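Local coordinates for protein DNA polymerase III subunit beta (Deinococcus radiodurans, PDB 4TRT) that probably tethers DNA polymerases and other proteins to DNA as a ring-shaped homodimeric sliding clamp, making replication processive, at residues A[9-14]-A[43-48]. Residues are numbered along the deposited sequence; the frame is centred on the assembly and turned at random.
Sequences KTLNEG and LTLSGT
Leu45 and Leu11 meet through one methyl each, CD1 of Leu45 lying 4.1 Å from CD1 of Leu11, with the two side chains at about a right angle. The same Leu11 methyl also touches the strand's previous inward residue, CD1 of Leu43 at 4.2 Å, and so bridges two leucines spaced two apart on one face of the strand. Leu11 reaches them because its CG is anti to the backbone N (chi1 -175°), which carries the branched end across to the strand. Leu45 CD1 has a second neighbour: it rests against the bare backbone of Gly14, 4.0 Å from the carbonyl carbon C and 4.1 Å from CA. At Gly14 the methyl meets main chain and no side chain, so Leu45 packs directly on the helix backbone. No hydrogen bond crosses; the join is van der Waals contact between buried residues. This is the helix-on-sheet packing of a sliding-clamp fold, here in the N-terminal domain, with helix 8-21 laid over strand 42-48 and the local axes 10.3 Å apart, running nearly the same way at 20°. Farther along the helix, Leu15 and Leu18 also touch Leu45, which is in contact with Leu34 and Val36 of the adjoining strand 33-38 as well. Backbone bonds to Val58 and Cys56 on strand 52-59 hold Leu43 and Leu45 in place. On the exposed side of the helix, Lys9 NZ and Glu13 OE2 form a salt bridge of 2.8 Å one turn apart.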
loop_
_atom_site.group_PDB
_atom_site.type_symbol
_atom_site.label_atom_id
_atom_site.label_comp_id
_atom_site.label_asym_id
_atom_site.label_seq_id
_atom_site.Cartn_x
_atom_site.Cartn_y
_atom_site.Cartn_z
ATOM N N LYS A 9 21.955 -5.346 9.539
ATOM C CA LYS A 9 20.667 -5.792 10.069
ATOM C C LYS A 9 20.310 -5.052 11.351
ATOM O O LYS A 9 19.190 -4.559 11.508
ATOM C CB LYS A 9 20.686 -7.299 10.337
ATOM C CG LYS A 9 19.397 -7.835 10.967
ATOM C CD LYS A 9 19.413 -9.351 11.087
ATOM C CE LYS A 9 18.514 -9.831 12.221
ATOM N NZ LYS A 9 17.212 -9.097 12.246
ATOM N N THR A 10 21.282 -4.915 12.237
ATOM C CA THR A 10 21.040 -4.301 13.528
ATOM C C THR A 10 20.907 -2.790 13.375
ATOM O O THR A 10 20.041 -2.173 13.996
ATOM C CB THR A 10 22.158 -4.645 14.536
ATOM O OG1 THR A 10 22.610 -5.993 14.335
ATOM C CG2 THR A 10 21.623 -4.570 15.939
ATOM N N LEU A 11 21.756 -2.192 12.553
ATOM C CA LEU A 11 21.672 -0.755 12.314
ATOM C C LEU A 11 20.344 -0.393 11.645
ATOM O O LEU A 11 19.738 0.615 11.986
ATOM C CB LEU A 11 22.860 -0.265 11.493
ATOM C CG LEU A 11 23.006 1.246 11.232
ATOM C CD1 LEU A 11 23.146 2.103 12.501
ATOM C CD2 LEU A 11 24.216 1.398 10.341
ATOM N N ASN A 12 19.904 -1.213 10.688
ATOM C CA ASN A 12 18.579 -1.053 10.068
ATOM C C ASN A 12 17.453 -1.058 11.070
ATOM O O ASN A 12 16.515 -0.256 10.956
ATOM C CB ASN A 12 18.279 -2.173 9.062
ATOM C CG ASN A 12 18.789 -1.888 7.689
ATOM O OD1 ASN A 12 19.107 -0.742 7.338
ATOM N ND2 ASN A 12 18.850 -2.940 6.867
ATOM N N GLU A 13 17.504 -1.976 12.024
ATOM C CA GLU A 13 16.441 -2.061 13.027
ATOM C C GLU A 13 16.354 -0.790 13.837
ATOM O O GLU A 13 15.271 -0.251 14.016
ATOM C CB GLU A 13 16.644 -3.243 13.966
ATOM C CG GLU A 13 16.243 -4.564 13.353
ATOM C CD GLU A 13 16.421 -5.722 14.313
ATOM O OE1 GLU A 13 16.123 -5.547 15.522
ATOM O OE2 GLU A 13 16.858 -6.796 13.852
ATOM N N GLY A 14 17.494 -0.295 14.294
ATOM C CA GLY A 14 17.516 0.913 15.092
ATOM C C GLY A 14 17.055 2.130 14.307
ATOM O O GLY A 14 16.252 2.930 14.796
ATOM N N LEU A 43 26.913 2.052 19.257
ATOM C CA LEU A 43 26.329 3.307 18.841
ATOM C C LEU A 43 24.997 3.477 19.563
ATOM O O LEU A 43 24.194 2.548 19.618
ATOM C CB LEU A 43 26.061 3.302 17.333
ATOM C CG LEU A 43 27.121 2.807 16.337
ATOM C CD1 LEU A 43 26.449 2.476 15.017
ATOM C CD2 LEU A 43 28.220 3.818 16.112
ATOM N N THR A 44 24.754 4.675 20.075
ATOM C CA THR A 44 23.440 5.039 20.591
ATOM C C THR A 44 22.837 6.039 19.614
ATOM O O THR A 44 23.391 7.108 19.393
ATOM C CB THR A 44 23.558 5.617 22.009
ATOM O OG1 THR A 44 24.104 4.610 22.857
ATOM C CG2 THR A 44 22.198 6.039 22.585
ATOM N N LEU A 45 21.720 5.644 19.010
ATOM C CA LEU A 45 20.988 6.454 18.046
ATOM C C LEU A 45 19.831 7.130 18.777
ATOM O O LEU A 45 19.043 6.447 19.435
ATOM C CB LEU A 45 20.425 5.558 16.932
ATOM C CG LEU A 45 21.356 4.535 16.263
ATOM C CD1 LEU A 45 20.593 3.585 15.351
ATOM C CD2 LEU A 45 22.444 5.245 15.472
ATOM N N SER A 46 19.705 8.454 18.667
ATOM C CA SER A 46 18.633 9.126 19.376
ATOM C C SER A 46 18.030 10.308 18.603
ATOM O O SER A 46 18.659 10.884 17.689
ATOM C CB SER A 46 19.110 9.544 20.775
ATOM O OG SER A 46 19.930 10.697 20.721
ATOM N N GLY A 47 16.797 10.639 18.979
ATOM C CA GLY A 47 16.075 11.771 18.399
ATOM C C GLY A 47 14.775 12.082 19.125
ATOM O O GLY A 47 14.408 11.417 20.101
ATOM N N THR A 48 14.078 13.112 18.653
ATOM C CA THR A 48 12.852 13.551 19.285
ATOM C C THR A 48 11.880 14.050 18.224
ATOM O O THR A 48 12.298 14.434 17.130
ATOM C CB THR A 48 13.125 14.669 20.309
ATOM O OG1 THR A 48 11.927 14.985 21.030
ATOM C CG2 THR A 48 13.621 15.932 19.603
#